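Local coordinates for protein N-acetyltransferase (PDB 4M85) that probably transfers an acetyl group from acetyl-coenzyme A to an amine, as many enzymes of the GNAT fold do, its acceptor not being established, at residues Glu81-Glu89 / Tyr100-Glu108; Glu108-Ile116 / His144-Asp152. All blocks are in the same frame, centred on the assembly; numbering follows the deposited sequence.

How the contacts relate
Contact 1 (E81-E89 with Y100-E108) comes first along the chain and is complete where contact 2 (E108-I116 with H144-D152) begins, at E108, which belongs to both. Their centres lie about 16 Å apart. Contact 1 lays an irregular loop along helix 81-86, outside the sheet; the same chain then runs on through A109 and a turn into strand 114-121, which contact 2 pairs with strand 147-152 in the mixed sheet of the GNAT fold. The two also touch directly, since E81 OE1 lies 2.9 Å from A109 N, a probable hydrogen bond. The loop thus joins helix 81-86, which follows strand 68-77, to the parallel strand pair of the sheet.

Contact 1 (Glu81-Glu89 / Tyr100-Glu108); sequences ELKYEKAWE and YGTPLPVKE
E85 reaches from helix 81-86 into the bend of the loop at T102-L104, and its side chain carries much of the contact. CB lies 4.2 Å from L104 O. CG is anti to the backbone N (chi1 174°), but the chain bends at the next bond (chi2 62°), which turns the carboxylate onto the loop. There CG comes near both L104 O and the hydroxyl of T102. OE2 accepts two bonds: T102 OG1 donates at a very short 2.5 Å, and L104 N donates at 2.7 Å from above the carboxylate plane. OE1, near L104 CB, turns to R54 and Y53. A glutamate suits this buried place because one oxygen can take up loop donors while the other meets an arginine, which probably favours the charged form.

At the start of the helix E81 repeats the theme with an extended chain. Its OE2 receives E108 N at 2.7 Å on the syn lone pair, in a nearly straight bond (169°), and also meets R54; OE1 accepts from A109 N and from a water that is weakly linked to K107 NZ, whose stronger partner is D111.

W88 closes the far end. P103 CD sits over the face of its five-membered ring, 3.4 Å from the centroid, a CH-pi contact for which the compact proline ring, with its CD next to the electron-withdrawing N, is well suited. A water joins W88 NE1 to G101 O, and G101, just after a helix, has the positive phi that glycine tolerates.

Around this interface, P103 also packs on helix 30-34 and helix 13-26, L104 on helix 13-26, and V106 and E108 rest on strand 168-175.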
loop_
_atom_site.group_PDB
_atom_site.type_symbol
_atom_site.label_atom_id
_atom_site.label_comp_id
_atom_site.label_asym_id
_atom_site.label_seq_id
_atom_site.Cartn_x
_atom_site.Cartn_y
_atom_site.Cartn_z
ATOM N N GLU A 81 9.742 3.317 8.565
ATOM C CA GLU A 81 9.535 2.577 7.304
ATOM C C GLU A 81 10.401 1.321 7.194
ATOM O O GLU A 81 9.894 0.235 6.919
ATOM C CB GLU A 81 9.824 3.458 6.076
ATOM C CG GLU A 81 9.529 2.765 4.754
ATOM C CD GLU A 81 9.918 3.573 3.519
ATOM O OE1 GLU A 81 10.243 4.781 3.616
ATOM O OE2 GLU A 81 9.902 2.991 2.417
ATOM N N LEU A 82 11.710 1.496 7.351
ATOM C CA LEU A 82 12.652 0.385 7.219
ATOM C C LEU A 82 12.490 -0.633 8.368
ATOM O O LEU A 82 12.764 -1.803 8.179
ATOM C CB LEU A 82 14.091 0.907 7.111
ATOM C CG LEU A 82 14.434 1.718 5.851
ATOM C CD1 LEU A 82 15.945 1.883 5.738
ATOM C CD2 LEU A 82 13.897 1.066 4.591
ATOM N N LYS A 83 12.000 -0.204 9.533
ATOM C CA LYS A 83 11.702 -1.145 10.611
ATOM C C LYS A 83 10.504 -2.028 10.269
ATOM O O LYS A 83 10.503 -3.245 10.534
ATOM C CB LYS A 83 11.433 -0.415 11.911
ATOM C CG LYS A 83 11.201 -1.362 13.074
ATOM C CD LYS A 83 10.824 -0.611 14.336
ATOM C CE LYS A 83 9.331 -0.665 14.604
ATOM N NZ LYS A 83 8.842 0.552 15.305
ATOM N N TYR A 84 9.477 -1.424 9.675
ATOM C CA TYR A 84 8.348 -2.210 9.156
ATOM C C TYR A 84 8.796 -3.239 8.097
ATOM O O TYR A 84 8.394 -4.418 8.138
ATOM C CB TYR A 84 7.258 -1.277 8.603
ATOM C CG TYR A 84 6.677 -0.330 9.639
ATOM C CD1 TYR A 84 6.447 -0.748 10.938
ATOM C CD2 TYR A 84 6.367 0.989 9.310
ATOM C CE1 TYR A 84 5.911 0.106 11.880
ATOM C CE2 TYR A 84 5.836 1.856 10.249
ATOM C CZ TYR A 84 5.610 1.409 11.527
ATOM O OH TYR A 84 5.093 2.271 12.485
ATOM N N GLU A 85 9.614 -2.784 7.158
ATOM C CA GLU A 85 10.130 -3.636 6.076
ATOM C C GLU A 85 10.911 -4.847 6.596
ATOM O O GLU A 85 10.778 -5.943 6.096
ATOM C CB GLU A 85 11.033 -2.804 5.149
ATOM C CG GLU A 85 11.749 -3.592 4.049
ATOM C CD GLU A 85 10.788 -4.253 3.079
ATOM O OE1 GLU A 85 9.598 -3.901 3.107
ATOM O OE2 GLU A 85 11.234 -5.122 2.294
ATOM N N LYS A 86 11.756 -4.619 7.598
ATOM C CA LYS A 86 12.567 -5.694 8.186
ATOM C C LYS A 86 11.695 -6.765 8.830
ATOM O O LYS A 86 12.071 -7.939 8.875
ATOM C CB LYS A 86 13.555 -5.108 9.194
ATOM C CG LYS A 86 14.625 -6.064 9.665
ATOM C CD LYS A 86 15.696 -5.294 10.423
ATOM C CE LYS A 86 16.718 -6.202 11.106
ATOM N NZ LYS A 86 17.281 -7.204 10.160
ATOM N N ALA A 87 10.504 -6.393 9.285
ATOM C CA ALA A 87 9.615 -7.349 9.942
ATOM C C ALA A 87 9.173 -8.509 9.035
ATOM O O ALA A 87 8.734 -9.542 9.538
ATOM C CB ALA A 87 8.395 -6.643 10.540
ATOM N N TRP A 88 9.323 -8.347 7.718
ATOM C CA TRP A 88 9.137 -9.432 6.780
ATOM C C TRP A 88 9.877 -10.713 7.216
ATOM O O TRP A 88 9.383 -11.830 7.014
ATOM C CB TRP A 88 9.597 -9.003 5.403
ATOM C CG TRP A 88 9.292 -9.974 4.315
ATOM C CD1 TRP A 88 10.137 -10.904 3.779
ATOM C CD2 TRP A 88 8.072 -10.073 3.579
ATOM N NE1 TRP A 88 9.507 -11.589 2.762
ATOM C CE2 TRP A 88 8.239 -11.101 2.620
ATOM C CE3 TRP A 88 6.855 -9.397 3.629
ATOM C CZ2 TRP A 88 7.226 -11.464 1.735
ATOM C CZ3 TRP A 88 5.859 -9.760 2.761
ATOM C CH2 TRP A 88 6.047 -10.796 1.827
ATOM N N GLU A 89 11.044 -10.529 7.833
ATOM C CA GLU A 89 11.865 -11.633 8.295
ATOM C C GLU A 89 11.274 -12.473 9.442
ATOM O O GLU A 89 11.723 -13.599 9.694
ATOM C CB GLU A 89 13.232 -11.092 8.670
ATOM C CG GLU A 89 13.944 -10.441 7.496
ATOM C CD GLU A 89 15.400 -10.130 7.792
ATOM O OE1 GLU A 89 15.689 -9.667 8.938
ATOM O OE2 GLU A 89 16.239 -10.369 6.876
ATOM N N TYR A 100 14.927 -14.447 -1.497
ATOM C CA TYR A 100 14.853 -13.145 -2.168
ATOM C C TYR A 100 15.110 -11.939 -1.260
ATOM O O TYR A 100 15.292 -10.828 -1.745
ATOM C CB TYR A 100 13.532 -13.011 -2.914
ATOM C CG TYR A 100 13.566 -13.762 -4.219
ATOM C CD1 TYR A 100 13.276 -15.128 -4.272
ATOM C CD2 TYR A 100 13.940 -13.127 -5.395
ATOM C CE1 TYR A 100 13.328 -15.828 -5.470
ATOM C CE2 TYR A 100 13.996 -13.819 -6.598
ATOM C CZ TYR A 100 13.689 -15.167 -6.633
ATOM O OH TYR A 100 13.742 -15.854 -7.825
ATOM N N GLY A 101 15.168 -12.152 0.048
ATOM C CA GLY A 101 15.240 -11.047 0.977
ATOM C C GLY A 101 13.873 -10.374 1.050
ATOM O O GLY A 101 12.879 -10.893 0.546
ATOM N N THR A 102 13.824 -9.218 1.678
ATOM C CA THR A 102 12.563 -8.558 1.904
ATOM C C THR A 102 12.127 -7.889 0.574
ATOM O O THR A 102 12.967 -7.491 -0.245
ATOM C CB THR A 102 12.618 -7.591 3.113
ATOM O OG1 THR A 102 13.324 -6.395 2.774
ATOM C CG2 THR A 102 13.279 -8.259 4.321
ATOM N N PRO A 103 10.813 -7.815 0.341
ATOM C CA PRO A 103 10.260 -7.415 -0.968
ATOM C C PRO A 103 10.471 -5.958 -1.361
ATOM O O PRO A 103 10.491 -5.665 -2.554
ATOM C CB PRO A 103 8.755 -7.698 -0.847
ATOM C CG PRO A 103 8.503 -8.152 0.536
ATOM C CD PRO A 103 9.783 -8.218 1.312
ATOM N N LEU A 104 10.650 -5.061 -0.386
ATOM C CA LEU A 104 10.734 -3.625 -0.670
ATOM C C LEU A 104 11.815 -2.915 0.168
ATOM O O LEU A 104 11.486 -2.125 1.038
ATOM C CB LEU A 104 9.342 -2.991 -0.448
ATOM C CG LEU A 104 8.232 -3.240 -1.484
ATOM C CD1 LEU A 104 6.862 -2.967 -0.872
ATOM C CD2 LEU A 104 8.402 -2.389 -2.741
ATOM N N PRO A 105 13.119 -3.224 -0.077
ATOM C CA PRO A 105 14.252 -2.647 0.677
ATOM C C PRO A 105 14.443 -1.140 0.567
ATOM O O PRO A 105 14.968 -0.536 1.510
ATOM C CB PRO A 105 15.478 -3.337 0.061
ATOM C CG PRO A 105 15.020 -3.813 -1.291
ATOM C CD PRO A 105 13.592 -4.208 -1.071
ATOM N N VAL A 106 14.035 -0.541 -0.555
ATOM C CA VAL A 106 14.243 0.880 -0.786
ATOM C C VAL A 106 13.352 1.704 0.150
ATOM O O VAL A 106 12.176 1.358 0.386
ATOM C CB VAL A 106 14.011 1.260 -2.266
ATOM C CG1 VAL A 106 14.285 2.752 -2.507
ATOM C CG2 VAL A 106 14.910 0.425 -3.184
ATOM N N LYS A 107 13.937 2.771 0.689
ATOM C CA LYS A 107 13.255 3.741 1.522
ATOM C C LYS A 107 12.471 4.657 0.582
ATOM O O LYS A 107 13.059 5.482 -0.116
ATOM C CB LYS A 107 14.281 4.554 2.346
ATOM C CG LYS A 107 13.703 5.337 3.522
ATOM C CD LYS A 107 14.813 6.025 4.318
ATOM C CE LYS A 107 14.286 6.770 5.541
ATOM N NZ LYS A 107 13.787 8.134 5.216
ATOM N N GLU A 108 11.148 4.502 0.563
ATOM C CA GLU A 108 10.280 5.258 -0.352
ATOM C C GLU A 108 9.879 6.634 0.203
ATOM O O GLU A 108 9.506 7.502 -0.562
ATOM C CB GLU A 108 9.013 4.434 -0.716
ATOM C CG GLU A 108 9.274 3.030 -1.277
ATOM C CD GLU A 108 8.002 2.254 -1.634
ATOM O OE1 GLU A 108 6.911 2.867 -1.715
ATOM O OE2 GLU A 108 8.070 1.020 -1.828
HETATM O O HOH W 1 11.074 6.622 5.444
HETATM O O HOH W 2 11.579 -12.961 1.249
#

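Contact 2 (Glu108-Ile116 / His144-Asp152); sequences EAKDDEYYI and HVKWSLNCD
Y114 N donates to K146 O at 2.7 Å and opens the parallel pairing of strands 114-121 and 147-152, the outer members of a beta-alpha-beta unit of the GNAT fold whose crossover passes through helix 130-140. S148 continues the ladder, its N bonding to Y114 O and its O receiving I116 N at 2.8 Å, nearly straight at 171°.

The tight part is polar as well as apolar. With OG between the backbone N and the carbonyl carbon (chi1 72°), S148 donates to E113 OE1 at 2.6 Å; K110 N reaches that same oxygen from the opposite face of the carboxylate. Serine is small enough to fit beside this acid, whose OE2 goes to H182. On the other side of the sheet Y114 CB lies over the W147 six-membered ring, and I116 CG1 meets W147 CE3 at 3.9 Å. W147 and I116 suit that side, since both pack on helix 130-140.

Toward the type I turn K110-E113, where D112 is exposed to solvent, the contact is looser. K146, its flexible chain bent, brings NZ to D112 OD2 in a salt bridge with a weak bond of 3.0 Å, while E113 OE2 stays at a long 3.7 Å.

At the other end N150, held by H182 through OD1, gives its ND2 to Y115 OH, itself donating to E108 OE1, and to E108 O; the latter bond, 3.0 Å, lies within 2° of the amide plane.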
loop_
_atom_site.group_PDB
_atom_site.type_symbol
_atom_site.label_atom_id
_atom_site.label_comp_id
_atom_site.label_asym_id
_atom_site.label_seq_id
_atom_site.Cartn_x
_atom_site.Cartn_y
_atom_site.Cartn_z
ATOM N N GLU A 108 11.148 4.502 0.563
ATOM C CA GLU A 108 10.280 5.258 -0.352
ATOM C C GLU A 108 9.879 6.634 0.203
ATOM O O GLU A 108 9.506 7.502 -0.562
ATOM C CB GLU A 108 9.013 4.434 -0.716
ATOM C CG GLU A 108 9.274 3.030 -1.277
ATOM C CD GLU A 108 8.002 2.254 -1.634
ATOM O OE1 GLU A 108 6.911 2.867 -1.715
ATOM O OE2 GLU A 108 8.070 1.020 -1.828
ATOM N N ALA A 109 9.973 6.823 1.521
ATOM C CA ALA A 109 9.447 8.009 2.191
ATOM C C ALA A 109 10.502 8.765 2.983
ATOM O O ALA A 109 11.671 8.416 2.968
ATOM C CB ALA A 109 8.300 7.618 3.094
ATOM N N LYS A 110 10.081 9.808 3.682
ATOM C CA LYS A 110 11.001 10.633 4.442
ATOM C C LYS A 110 10.568 10.626 5.899
ATOM O O LYS A 110 9.404 10.362 6.211
ATOM C CB LYS A 110 11.019 12.049 3.877
ATOM C CG LYS A 110 11.777 12.180 2.570
ATOM C CD LYS A 110 11.710 13.603 2.059
ATOM C CE LYS A 110 12.066 13.700 0.582
ATOM N NZ LYS A 110 11.734 15.048 0.028
ATOM N N ASP A 111 11.508 10.909 6.789
ATOM C CA ASP A 111 11.295 10.692 8.208
ATOM C C ASP A 111 10.258 11.611 8.828
ATOM O O ASP A 111 9.679 11.262 9.857
ATOM C CB ASP A 111 12.619 10.824 8.963
ATOM C CG ASP A 111 13.680 9.843 8.471
ATOM O OD1 ASP A 111 13.332 8.727 8.037
ATOM O OD2 ASP A 111 14.867 10.194 8.515
ATOM N N ASP A 112 10.002 12.770 8.227
ATOM C CA ASP A 112 8.973 13.681 8.771
ATOM C C ASP A 112 7.594 13.502 8.145
ATOM O O ASP A 112 6.740 14.394 8.277
ATOM C CB ASP A 112 9.406 15.152 8.635
ATOM C CG ASP A 112 9.529 15.608 7.185
ATOM O OD1 ASP A 112 9.888 14.791 6.308
ATOM O OD2 ASP A 112 9.302 16.813 6.931
ATOM N N GLU A 113 7.363 12.354 7.502
ATOM C CA GLU A 113 6.120 12.083 6.759
ATOM C C GLU A 113 5.336 10.898 7.295
ATOM O O GLU A 113 5.909 9.919 7.754
ATOM C CB GLU A 113 6.421 11.788 5.268
ATOM C CG GLU A 113 7.102 12.916 4.508
ATOM C CD GLU A 113 7.620 12.535 3.145
ATOM O OE1 GLU A 113 7.679 11.331 2.772
ATOM O OE2 GLU A 113 8.011 13.478 2.436
ATOM N N TYR A 114 4.008 10.999 7.220
ATOM C CA TYR A 114 3.148 9.838 7.316
ATOM C C TYR A 114 2.866 9.367 5.881
ATOM O O TYR A 114 2.062 9.978 5.147
ATOM C CB TYR A 114 1.893 10.164 8.106
ATOM C CG TYR A 114 1.429 9.001 8.916
ATOM C CD1 TYR A 114 1.825 8.838 10.244
ATOM C CD2 TYR A 114 0.607 8.019 8.337
ATOM C CE1 TYR A 114 1.407 7.729 10.978
ATOM C CE2 TYR A 114 0.167 6.918 9.061
ATOM C CZ TYR A 114 0.563 6.773 10.375
ATOM O OH TYR A 114 0.109 5.659 11.047
ATOM N N TYR A 115 3.581 8.311 5.489
ATOM C CA TYR A 115 3.645 7.834 4.102
ATOM C C TYR A 115 2.470 6.957 3.745
ATOM O O TYR A 115 2.178 5.974 4.427
ATOM C CB TYR A 115 4.944 7.031 3.857
ATOM C CG TYR A 115 5.125 6.479 2.457
ATOM C CD1 TYR A 115 5.065 7.315 1.337
ATOM C CD2 TYR A 115 5.413 5.124 2.246
ATOM C CE1 TYR A 115 5.267 6.824 0.060
ATOM C CE2 TYR A 115 5.618 4.630 0.979
ATOM C CZ TYR A 115 5.527 5.485 -0.101
ATOM O OH TYR A 115 5.717 5.016 -1.346
ATOM N N ILE A 116 1.815 7.309 2.645
ATOM C CA ILE A 116 0.756 6.512 2.085
ATOM C C ILE A 116 1.406 5.697 0.970
ATOM O O ILE A 116 1.691 6.211 -0.103
ATOM C CB ILE A 116 -0.357 7.394 1.509
ATOM C CG1 ILE A 116 -0.939 8.307 2.599
ATOM C CG2 ILE A 116 -1.459 6.517 0.955
ATOM C CD1 ILE A 116 -1.806 9.424 2.082
ATOM N N HIS A 144 -2.644 16.902 11.900
ATOM C CA HIS A 144 -1.449 17.373 12.581
ATOM C C HIS A 144 -0.197 16.810 11.973
ATOM O O HIS A 144 0.873 17.058 12.502
ATOM C CB HIS A 144 -1.473 16.974 14.073
ATOM C CG HIS A 144 -2.472 17.737 14.863
ATOM N ND1 HIS A 144 -3.828 17.576 14.685
ATOM C CD2 HIS A 144 -2.322 18.708 15.795
ATOM C CE1 HIS A 144 -4.475 18.402 15.491
ATOM N NE2 HIS A 144 -3.584 19.106 16.169
ATOM N N VAL A 145 -0.310 16.071 10.865
ATOM C CA VAL A 145 0.865 15.449 10.234
ATOM C C VAL A 145 1.025 15.855 8.776
ATOM O O VAL A 145 0.091 16.357 8.141
ATOM C CB VAL A 145 0.873 13.898 10.336
ATOM C CG1 VAL A 145 0.957 13.441 11.785
ATOM C CG2 VAL A 145 -0.353 13.276 9.673
ATOM N N LYS A 146 2.225 15.629 8.262
ATOM C CA LYS A 146 2.505 15.756 6.839
ATOM C C LYS A 146 2.376 14.388 6.198
ATOM O O LYS A 146 3.146 13.475 6.509
ATOM C CB LYS A 146 3.913 16.313 6.605
ATOM C CG LYS A 146 4.317 16.342 5.135
ATOM C CD LYS A 146 5.204 17.539 4.787
ATOM C CE LYS A 146 6.617 17.436 5.338
ATOM N NZ LYS A 146 7.289 16.207 4.860
ATOM N N TRP A 147 1.389 14.251 5.311
ATOM C CA TRP A 147 1.196 13.029 4.559
ATOM C C TRP A 147 1.989 13.090 3.271
ATOM O O TRP A 147 2.163 14.159 2.662
ATOM C CB TRP A 147 -0.286 12.803 4.275
ATOM C CG TRP A 147 -1.142 12.730 5.491
ATOM C CD1 TRP A 147 -1.707 13.768 6.135
ATOM C CD2 TRP A 147 -1.572 11.552 6.184
ATOM N NE1 TRP A 147 -2.432 13.338 7.198
ATOM C CE2 TRP A 147 -2.380 11.976 7.251
ATOM C CE3 TRP A 147 -1.355 10.186 6.003
ATOM C CZ2 TRP A 147 -2.963 11.093 8.142
ATOM C CZ3 TRP A 147 -1.929 9.307 6.890
ATOM C CH2 TRP A 147 -2.719 9.765 7.963
ATOM N N SER A 148 2.523 11.955 2.866
ATOM C CA SER A 148 3.205 11.861 1.581
ATOM C C SER A 148 2.783 10.639 0.765
ATOM O O SER A 148 2.242 9.675 1.297
ATOM C CB SER A 148 4.725 11.854 1.778
ATOM O OG SER A 148 5.180 10.643 2.326
ATOM N N LEU A 149 3.036 10.707 -0.541
ATOM C CA LEU A 149 2.840 9.578 -1.426
ATOM C C LEU A 149 3.687 9.711 -2.670
ATOM O O LEU A 149 4.235 10.784 -2.954
ATOM C CB LEU A 149 1.368 9.362 -1.774
ATOM C CG LEU A 149 0.572 10.388 -2.552
ATOM C CD1 LEU A 149 0.978 10.412 -4.026
ATOM C CD2 LEU A 149 -0.924 10.094 -2.416
ATOM N N ASN A 150 3.797 8.603 -3.386
ATOM C CA ASN A 150 4.577 8.523 -4.606
ATOM C C ASN A 150 3.723 8.115 -5.801
ATOM O O ASN A 150 3.191 7.023 -5.847
ATOM C CB ASN A 150 5.706 7.529 -4.390
ATOM C CG ASN A 150 6.795 8.075 -3.492
ATOM O OD1 ASN A 150 7.195 9.233 -3.616
ATOM N ND2 ASN A 150 7.306 7.235 -2.596
ATOM N N CYS A 151 3.594 9.006 -6.774
ATOM C CA CYS A 151 2.668 8.816 -7.904
ATOM C C CYS A 151 3.454 8.532 -9.170
ATOM O O CYS A 151 4.236 9.366 -9.617
ATOM C CB CYS A 151 1.845 10.090 -8.108
ATOM S SG CYS A 151 0.587 10.025 -9.415
ATOM N N ASP A 152 3.214 7.383 -9.769
ATOM C CA ASP A 152 3.765 7.062 -11.094
ATOM C C ASP A 152 3.640 8.272 -12.042
ATOM O O ASP A 152 2.552 8.773 -12.281
ATOM C CB ASP A 152 3.036 5.843 -11.677
ATOM C CG ASP A 152 3.450 5.523 -13.150
ATOM O OD1 ASP A 152 4.540 5.940 -13.610
ATOM O OD2 ASP A 152 2.650 4.859 -13.839
HETATM O O HOH W 3 2.686 6.031 -2.468
#